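Side-chain contacts in hydrolase (Thermococcus thioreducens, PDB 6IAH), which acts as a magnesium-binding phosphatase of the haloacid dehalogenase superfamily with diverse substrate specificity, possibly including phosphoglycolate: residues D56-V59 / S60-L63; R134-L137 / E138-S141; D199-N202 / D203-F206. All blocks are in the same frame, centred on the assembly; numbering follows the deposited sequence. Where two conformers were deposited one is given.

Contact 1: residues D56-V59 / S60-L63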
ATOM      1  N   ASP A  56       8.847   1.504   1.394  1.00 27.26           N
ATOM      2  CA  ASP A  56       9.593   0.666   0.405  1.00 30.13           C
ATOM      3  C   ASP A  56      10.962   1.269  -0.003  1.00 28.62           C
ATOM      4  O   ASP A  56      11.747   0.582  -0.623  1.00 26.35           O
ATOM      5  CB  ASP A  56       8.724   0.394  -0.802  1.00 30.82           C
ATOM      6  CG  ASP A  56       7.641  -0.634  -0.535  1.00 32.04           C
ATOM      7  OD1 ASP A  56       7.765  -1.472   0.392  1.00 33.90           O
ATOM      8  OD2 ASP A  56       6.645  -0.622  -1.274  1.00 33.79           O
ATOM      9  N   PHE A  57      11.230   2.548   0.287  1.00 26.80           N
ATOM     10  CA  PHE A  57      12.591   3.113   0.155  1.00 27.28           C
ATOM     11  C   PHE A  57      13.554   2.386   1.127  1.00 25.64           C
ATOM     12  O   PHE A  57      14.682   2.039   0.798  1.00 25.50           O
ATOM     13  CB  PHE A  57      12.669   4.631   0.496  1.00 28.63           C
ATOM     14  CG  PHE A  57      11.576   5.484  -0.109  1.00 29.68           C
ATOM     15  CD1 PHE A  57      11.211   5.332  -1.440  1.00 31.61           C
ATOM     16  CD2 PHE A  57      10.975   6.494   0.635  1.00 30.92           C
ATOM     17  CE1 PHE A  57      10.216   6.127  -2.022  1.00 32.28           C
ATOM     18  CE2 PHE A  57      10.002   7.309   0.063  1.00 34.13           C
ATOM     19  CZ  PHE A  57       9.621   7.132  -1.265  1.00 32.94           C
ATOM     20  N   LYS A  58      13.048   2.094   2.316  1.00 26.26           N
ATOM     21  CA  LYS A  58      13.801   1.378   3.342  1.00 25.69           C
ATOM     22  C   LYS A  58      13.917  -0.085   2.991  1.00 24.18           C
ATOM     23  O   LYS A  58      14.948  -0.663   3.214  1.00 22.78           O
ATOM     24  CB  LYS A  58      13.164   1.533   4.729  1.00 28.91           C
ATOM     25  CG  LYS A  58      13.040   2.968   5.228  1.00 29.12           C
ATOM     26  CD  LYS A  58      14.415   3.558   5.299  1.00 38.62           C
ATOM     27  CE  LYS A  58      14.428   5.051   5.603  1.00 46.69           C
ATOM     28  NZ  LYS A  58      13.514   5.418   6.712  1.00 44.82           N
ATOM     29  N   VAL A  59      12.870  -0.654   2.436  1.00 23.15           N
ATOM     30  CA  VAL A  59      12.939  -2.049   2.003  1.00 23.80           C
ATOM     31  C   VAL A  59      13.975  -2.132   0.888  1.00 22.66           C
ATOM     32  O   VAL A  59      14.771  -3.048   0.910  1.00 22.67           O
ATOM     33  CB  VAL A  59      11.594  -2.629   1.506  1.00 24.16           C
ATOM     34  CG1 VAL A  59      11.751  -4.116   1.052  1.00 24.25           C
ATOM     35  CG2 VAL A  59      10.540  -2.612   2.610  1.00 25.88           C
ATOM     36  N   SER A  60      13.967  -1.174  -0.056  1.00 23.82           N
ATOM     37  CA  SER A  60      14.929  -1.169  -1.171  1.00 23.31           C
ATOM     38  C   SER A  60      16.348  -1.112  -0.600  1.00 23.88           C
ATOM     39  O   SER A  60      17.235  -1.892  -0.996  1.00 20.78           O
ATOM     40  CB  SER A  60      14.670   0.003  -2.129  1.00 24.22           C
ATOM     41  OG  SER A  60      13.378  -0.040  -2.727  1.00 24.80           O
ATOM     42  N   GLU A  61      16.575  -0.215   0.354  1.00 19.85           N
ATOM     43  CA  GLU A  61      17.876  -0.101   0.992  1.00 21.04           C
ATOM     44  C   GLU A  61      18.429  -1.373   1.617  1.00 20.06           C
ATOM     45  O   GLU A  61      19.599  -1.717   1.402  1.00 23.33           O
ATOM     46  CB  GLU A  61      17.872   1.043   2.062  1.00 19.95           C
ATOM     47  CG  GLU A  61      19.228   1.260   2.686  1.00 20.28           C
ATOM     48  CD  GLU A  61      19.144   2.398   3.780  1.00 23.35           C
ATOM     49  OE1 GLU A  61      18.113   3.036   3.849  1.00 22.52           O
ATOM     50  OE2 GLU A  61      20.099   2.603   4.530  1.00 22.53           O
ATOM     51  N   ALA A  62      17.562  -2.068   2.344  1.00 20.34           N
ATOM     52  CA  ALA A  62      17.863  -3.332   2.941  1.00 20.86           C
ATOM     53  C   ALA A  62      18.282  -4.328   1.842  1.00 23.03           C
ATOM     54  O   ALA A  62      19.269  -4.969   1.985  1.00 23.08           O
ATOM     55  CB  ALA A  62      16.656  -3.866   3.695  1.00 22.01           C
ATOM     56  N   LEU A  63      17.521  -4.388   0.774  1.00 23.48           N
ATOM     57  CA  LEU A  63      17.811  -5.379  -0.295  1.00 25.99           C
ATOM     58  C   LEU A  63      19.082  -5.142  -1.035  1.00 23.64           C
ATOM     59  O   LEU A  63      19.744  -6.102  -1.506  1.00 23.65           O
ATOM     60  CB  LEU A  63      16.635  -5.452  -1.267  1.00 27.50           C
ATOM     61  CG  LEU A  63      15.405  -6.140  -0.680  1.00 28.34           C
ATOM     62  CD1 LEU A  63      14.232  -5.837  -1.543  1.00 28.69           C
ATOM     63  CD2 LEU A  63      15.592  -7.657  -0.512  1.00 28.25           C
TER
HETATM   64  O   HOH W   1      16.289   4.213   2.098  1.00 23.47           O
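Ser60 folds its hydroxyl back along the helix onto the carbonyl of Asp56, one turn earlier. With OG beside its own backbone N (chi1 -61°), it donates to Asp56 O at 2.7 Å, tilted 21° from the carbonyl plane. Ser60 N bonds the same oxygen at 2.9 Å from above that plane, so two donors of one residue grip one carbonyl. Without this hydroxyl, as in an alanine here, Asp56 O would probably lose the shorter of its two bonds from Ser60 and keep the one from the Ser60 amide. Val59 and Leu63 lie alongside each other, pointing the same way, and touch through CG1 and CD1 at 4.0 Å. Lys58 and Glu61 also run side by side, but Lys58 meets Glu61 OE1 with its CD methylene, while its NZ stays 5.9 Å from that oxygen. The Glu61 chain is extended and carries its carboxylate to a salt bridge with Arg89; a water donates to Glu61 OE1 at 2.8 Å and, weakly, to Phe57 O. Asp56 pairs with Arg48, and Phe57 meets Phe105 edge-to-face. A serine hydroxyl bonded to the carbonyl four residues earlier is a recurrent alpha-helical motif, here in helix 56-68, packed against helices 17-32, 85-92 and 100-110.

Contact 2: residues R134-L137 / E138-S141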
ATOM      1  N   ARG A 134     -16.653   1.432 -11.734  0.50 30.41           N
ATOM      2  CA  ARG A 134     -17.070   2.797 -11.386  0.50 32.77           C
ATOM      3  C   ARG A 134     -18.610   2.945 -11.340  0.50 29.94           C
ATOM      4  O   ARG A 134     -19.161   3.750 -10.565  0.50 29.78           O
ATOM      5  CB  ARG A 134     -16.421   3.829 -12.356  0.50 34.49           C
ATOM      6  CG  ARG A 134     -16.242   3.374 -13.806  0.50 38.44           C
ATOM      7  CD  ARG A 134     -15.455   4.367 -14.704  0.50 39.37           C
ATOM      8  NE  ARG A 134     -15.967   4.319 -16.075  0.50 40.14           N
ATOM      9  CZ  ARG A 134     -15.405   3.677 -17.102  0.50 41.05           C
ATOM     10  NH1 ARG A 134     -14.236   3.042 -16.987  0.50 37.65           N
ATOM     11  NH2 ARG A 134     -16.023   3.686 -18.272  0.50 38.14           N
ATOM     12  N   GLY A 135     -19.297   2.176 -12.177  1.00 29.33           N
ATOM     13  CA  GLY A 135     -20.787   2.201 -12.235  1.00 27.06           C
ATOM     14  C   GLY A 135     -21.396   1.811 -10.910  1.00 26.51           C
ATOM     15  O   GLY A 135     -22.374   2.432 -10.451  1.00 28.50           O
ATOM     16  N   LEU A 136     -20.774   0.851 -10.222  1.00 29.82           N
ATOM     17  CA  LEU A 136     -21.220   0.521  -8.857  1.00 28.36           C
ATOM     18  C   LEU A 136     -21.007   1.624  -7.832  1.00 27.40           C
ATOM     19  O   LEU A 136     -21.872   1.806  -6.952  1.00 23.83           O
ATOM     20  CB  LEU A 136     -20.659  -0.795  -8.362  1.00 29.26           C
ATOM     21  CG  LEU A 136     -21.105  -1.999  -9.188  1.00 32.74           C
ATOM     22  CD1 LEU A 136     -20.346  -3.269  -8.828  1.00 30.55           C
ATOM     23  CD2 LEU A 136     -22.625  -2.229  -9.057  1.00 35.70           C
ATOM     24  N   LEU A 137     -19.892   2.344  -7.911  1.00 25.72           N
ATOM     25  CA  LEU A 137     -19.630   3.411  -6.948  1.00 24.87           C
ATOM     26  C   LEU A 137     -20.636   4.526  -7.178  1.00 25.96           C
ATOM     27  O   LEU A 137     -21.101   5.179  -6.245  1.00 26.35           O
ATOM     28  CB  LEU A 137     -18.178   3.925  -7.056  1.00 25.02           C
ATOM     29  CG  LEU A 137     -17.092   2.935  -6.647  1.00 26.00           C
ATOM     30  CD1 LEU A 137     -15.733   3.366  -7.114  1.00 28.27           C
ATOM     31  CD2 LEU A 137     -17.095   2.667  -5.151  1.00 26.08           C
ATOM     32  N   GLU A 138     -20.897   4.792  -8.451  1.00 27.13           N
ATOM     33  CA  GLU A 138     -21.880   5.769  -8.847  1.00 29.23           C
ATOM     34  C   GLU A 138     -23.232   5.348  -8.338  1.00 28.53           C
ATOM     35  O   GLU A 138     -23.918   6.115  -7.646  1.00 26.25           O
ATOM     36  CB  GLU A 138     -21.897   5.956 -10.360  1.00 31.55           C
ATOM     37  CG  GLU A 138     -20.650   6.653 -10.929  1.00 38.58           C
ATOM     38  CD  GLU A 138     -20.388   6.348 -12.441  1.00 49.15           C
ATOM     39  OE1 GLU A 138     -21.289   5.827 -13.177  1.00 49.76           O
ATOM     40  OE2 GLU A 138     -19.249   6.615 -12.913  1.00 49.64           O
ATOM     41  N   ARG A 139     -23.581   4.109  -8.607  1.00 25.16           N
ATOM     42  CA  ARG A 139     -24.880   3.653  -8.102  1.00 29.71           C
ATOM     43  C   ARG A 139     -24.979   3.741  -6.589  1.00 29.96           C
ATOM     44  O   ARG A 139     -25.979   4.264  -6.063  1.00 32.24           O
ATOM     45  CB  ARG A 139     -25.178   2.238  -8.578  1.00 26.34           C
ATOM     46  CG  ARG A 139     -25.558   2.227 -10.017  1.00 25.43           C
ATOM     47  CD  ARG A 139     -25.469   0.831 -10.525  1.00 29.43           C
ATOM     48  NE  ARG A 139     -26.361  -0.066  -9.786  1.00 26.52           N
ATOM     49  CZ  ARG A 139     -26.422  -1.376  -9.942  1.00 29.76           C
ATOM     50  NH1 ARG A 139     -25.639  -1.981 -10.808  1.00 29.74           N
ATOM     51  NH2 ARG A 139     -27.274  -2.112  -9.192  1.00 31.22           N
ATOM     52  N   ALA A 140     -23.920   3.295  -5.882  1.00 28.05           N
ATOM     53  CA  ALA A 140     -23.950   3.275  -4.418  1.00 24.07           C
ATOM     54  C   ALA A 140     -23.988   4.633  -3.787  1.00 25.89           C
ATOM     55  O   ALA A 140     -24.616   4.778  -2.749  1.00 25.22           O
ATOM     56  CB  ALA A 140     -22.817   2.506  -3.874  1.00 23.50           C
ATOM     57  N   SER A 141     -23.344   5.627  -4.431  1.00 26.38           N
ATOM     58  CA  SER A 141     -23.235   7.009  -3.894  1.00 27.74           C
ATOM     59  C   SER A 141     -24.568   7.671  -3.788  1.00 28.73           C
ATOM     60  O   SER A 141     -24.734   8.634  -2.986  1.00 27.18           O
ATOM     61  CB  SER A 141     -22.258   7.873  -4.769  1.00 30.48           C
ATOM     62  OG  SER A 141     -22.860   8.131  -6.048  1.00 38.12           O
TER
HETATM   63  O   HOH W   2     -23.940   4.294 -12.815  1.00 35.30           O
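Leu136 lays its CD2 methyl over one face of the Arg139 guanidinium, coming to 3.5 Å from NH1 and 4.0 Å from CZ. The two side chains run alongside each other and point the same way, so the contact is that of a methyl against a flat, charged group. The bend in the arginine makes this possible: CG stands beside the backbone N, and the chain turns at chi3 (60°), which swings the guanidinium back toward the preceding turn. On its way the aliphatic part of Arg139 passes close to the carbonyl of Gly135, with CG 3.2 Å from Gly135 O, the oxygen that also accepts the Arg139 backbone N-H at 2.8 Å.

Glu138 does much the same one residue earlier. Its extended chain runs back along the helix over Arg134 O, and the carboxylate ends beside Arg134 CB and Gly135 CA, with OE1 3.8 Å from that CA. Arg134 is modelled in two conformers, so its pairing with Glu138 is left doubtful. A water donates to Glu138 OE1 at 3.1 Å and, weakly, to Gly135 O, so it links the carboxylate to that carbonyl. Near the end of the segment Ser141 OG, at chi1 70°, donates to Glu138 O at 2.8 Å.

Leu136 and Arg139 together face helix 229-239, Leu136 on Asn230, Leu233 and Glu234 and Arg139 on Leu237, whereas Leu137 packs on Val132, Phe166 and Phe168. The arrangement is that of an amphipathic alpha-helix, with Glu138 and Arg139 running back along it and exposed, and Leu136 and Leu137 buried against helix 229-239 and the loops of Val132, Phe166 and Phe168 in the HAD fold.

Contact 3: residues D199-N202 / D203-F206. With MG (magnesium ion), chain B.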
ATOM      1  N   ASP A 199      -8.805  -6.037   2.579  1.00 24.05           N
ATOM      2  CA  ASP A 199      -8.222  -7.302   2.029  1.00 26.04           C
ATOM      3  C   ASP A 199      -7.218  -7.969   3.006  1.00 28.47           C
ATOM      4  O   ASP A 199      -6.804  -9.045   2.755  1.00 27.36           O
ATOM      5  CB  ASP A 199      -7.597  -7.018   0.674  1.00 27.73           C
ATOM      6  CG  ASP A 199      -6.367  -6.127   0.743  1.00 28.28           C
ATOM      7  OD1 ASP A 199      -6.395  -4.984   1.297  1.00 24.39           O
ATOM      8  OD2 ASP A 199      -5.327  -6.549   0.204  1.00 26.90           O
ATOM      9  N   THR A 200      -6.823  -7.330   4.110  1.00 28.65           N
ATOM     10  CA  THR A 200      -5.784  -7.907   4.962  1.00 29.78           C
ATOM     11  C   THR A 200      -6.203  -8.003   6.400  1.00 30.13           C
ATOM     12  O   THR A 200      -7.147  -7.357   6.808  1.00 30.83           O
ATOM     13  CB  THR A 200      -4.457  -7.121   4.912  1.00 31.04           C
ATOM     14  OG1 THR A 200      -4.627  -5.811   5.483  1.00 30.14           O
ATOM     15  CG2 THR A 200      -3.911  -7.090   3.540  1.00 30.26           C
ATOM     16  N   ILE A 201      -5.415  -8.750   7.189  1.00 32.53           N
ATOM     17  CA  ILE A 201      -5.647  -8.853   8.643  1.00 31.66           C
ATOM     18  C   ILE A 201      -5.485  -7.499   9.342  1.00 28.91           C
ATOM     19  O   ILE A 201      -6.138  -7.244  10.329  1.00 29.69           O
ATOM     20  CB  ILE A 201      -4.663  -9.889   9.278  1.00 37.56           C
ATOM     21  CG1 ILE A 201      -4.859 -11.316   8.678  1.00 44.31           C
ATOM     22  CG2 ILE A 201      -4.769  -9.942  10.789  1.00 36.71           C
ATOM     23  CD1 ILE A 201      -6.218 -11.957   8.895  1.00 46.42           C
ATOM     24  N   ASN A 202      -4.576  -6.663   8.866  1.00 30.80           N
ATOM     25  CA  ASN A 202      -4.399  -5.330   9.448  1.00 30.44           C
ATOM     26  C   ASN A 202      -5.672  -4.497   9.334  1.00 27.40           C
ATOM     27  O   ASN A 202      -5.991  -3.725  10.247  1.00 26.00           O
ATOM     28  CB  ASN A 202      -3.173  -4.577   8.860  1.00 32.93           C
ATOM     29  CG  ASN A 202      -2.753  -3.385   9.746  1.00 35.00           C
ATOM     30  OD1 ASN A 202      -2.973  -2.258   9.407  1.00 35.87           O
ATOM     31  ND2 ASN A 202      -2.140  -3.668  10.888  1.00 42.04           N
ATOM     32  N   ASP A 203      -6.391  -4.654   8.238  1.00 27.16           N
ATOM     33  CA  ASP A 203      -7.711  -4.037   8.071  1.00 27.56           C
ATOM     34  C   ASP A 203      -8.726  -4.540   9.097  1.00 28.57           C
ATOM     35  O   ASP A 203      -9.512  -3.764   9.685  1.00 24.95           O
ATOM     36  CB  ASP A 203      -8.246  -4.258   6.653  1.00 27.21           C
ATOM     37  CG  ASP A 203      -7.394  -3.577   5.584  1.00 27.82           C
ATOM     38  OD1 ASP A 203      -6.926  -2.413   5.787  1.00 25.17           O
ATOM     39  OD2 ASP A 203      -7.165  -4.230   4.536  1.00 25.54           O
ATOM     40  N   GLU A 204      -8.668  -5.842   9.353  1.00 25.77           N
ATOM     41  CA  GLU A 204      -9.535  -6.471  10.354  1.00 27.80           C
ATOM     42  C   GLU A 204      -9.262  -5.949  11.747  1.00 26.79           C
ATOM     43  O   GLU A 204     -10.187  -5.530  12.480  1.00 27.02           O
ATOM     44  CB  GLU A 204      -9.375  -7.990  10.322  1.00 26.81           C
ATOM     45  CG  GLU A 204     -10.456  -8.689  11.120  1.00 30.25           C
ATOM     46  CD  GLU A 204     -10.752 -10.084  10.608  1.00 34.31           C
ATOM     47  OE1 GLU A 204      -9.765 -10.731  10.297  1.00 35.71           O
ATOM     48  OE2 GLU A 204     -11.953 -10.503  10.493  1.00 36.37           O
ATOM     49  N   LEU A 205      -7.969  -5.835  12.060  1.00 27.08           N
ATOM     50  CA  LEU A 205      -7.517  -5.273  13.328  1.00 25.39           C
ATOM     51  C   LEU A 205      -7.935  -3.838  13.516  1.00 30.04           C
ATOM     52  O   LEU A 205      -8.372  -3.400  14.648  1.00 25.85           O
ATOM     53  CB  LEU A 205      -5.987  -5.404  13.408  1.00 26.31           C
ATOM     54  CG  LEU A 205      -5.244  -4.759  14.554  1.00 29.01           C
ATOM     55  CD1 LEU A 205      -5.774  -5.085  15.970  1.00 29.68           C
ATOM     56  CD2 LEU A 205      -3.773  -5.130  14.440  1.00 34.40           C
ATOM     57  N   PHE A 206      -7.779  -3.056  12.431  1.00 24.18           N
ATOM     58  CA  PHE A 206      -8.259  -1.675  12.405  1.00 22.86           C
ATOM     59  C   PHE A 206      -9.689  -1.560  12.970  1.00 24.32           C
ATOM     60  O   PHE A 206     -10.038  -0.667  13.820  1.00 23.42           O
ATOM     61  CB  PHE A 206      -8.143  -1.190  10.929  1.00 22.43           C
ATOM     62  CG  PHE A 206      -8.742   0.146  10.606  1.00 24.40           C
ATOM     63  CD1 PHE A 206      -8.519   1.269  11.410  1.00 24.79           C
ATOM     64  CD2 PHE A 206      -9.435   0.316   9.397  1.00 24.94           C
ATOM     65  CE1 PHE A 206      -8.991   2.511  11.040  1.00 26.57           C
ATOM     66  CE2 PHE A 206      -9.898   1.582   9.028  1.00 26.03           C
ATOM     67  CZ  PHE A 206      -9.707   2.659   9.874  1.00 25.89           C
TER
HETATM   68 MG    MG B 301      -5.195  -3.344   1.179  1.00 28.94          MG
HETATM   69  O   HOH W   3      -3.696  -4.530   0.616  1.00 26.91           O
HETATM   70  O   HOH W   4      -5.079  -3.652   3.263  1.00 25.13           O
HETATM   71  O   HOH W   5      -3.942  -1.861   7.240  1.00 39.88           O
HETATM   72  O   HOH W   6      -3.972  -1.766   1.275  1.00 26.55           O
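Asp199 OD1 binds the magnesium ion directly at 2.0 Å and lies 3.4 Å from Asp203 OD2, which does not reach the metal. Three waters and two further oxygens, Asp6 OD2 and Asp8 O, complete the six ligands. Two of these waters are held by the contact: one donates to Asp199 OD2 at 2.6 Å, and another donates to Asp203 OD2 at 2.5 Å while also hydrogen-bonded to Thr200 OG1. In the second shell, the Asp203 carboxylate is turned 42° from that of Asp199. Its OD2 accepts from the backbone N-H groups of Asp199 and Thr200, both at 3.1 Å on the anti side but from opposite faces of the carboxylate plane. Thr200 OG1, placed between its backbone N and carbonyl carbon (chi1 66°), accepts weakly from Asp203 N at 3.5 Å, completing a capping box at the start of helix 201-213. Farther out, Lys179 forms a salt bridge with Asp203 OD1, and Glu204 pairs with Arg224. The chemistry implies a division of labour: Asp199 coordinates the ion directly, while Asp203, held by Lys179 and two amides, reaches it in this model through a bound water.

How the contacts relate
The three contacts follow one another along the chain without touching, and they stand at very different ranges from the metal centre. Contact 3 contains a magnesium ligand, at the C-terminal end of strand 194-198 in the central parallel sheet. Contact 1 belongs to the helical region across from that sheet: its centre is 24 Å from that of contact 3, yet the Asp56 side chain is about 12 Å from a bound magnesium ion and about 8 Å from the side chain of Asp8. Contact 2 lies on the far side of the chain's centre from contact 1, their centres 38 Å apart, with the Leu137 side chain about 12 Å from that of Asp6.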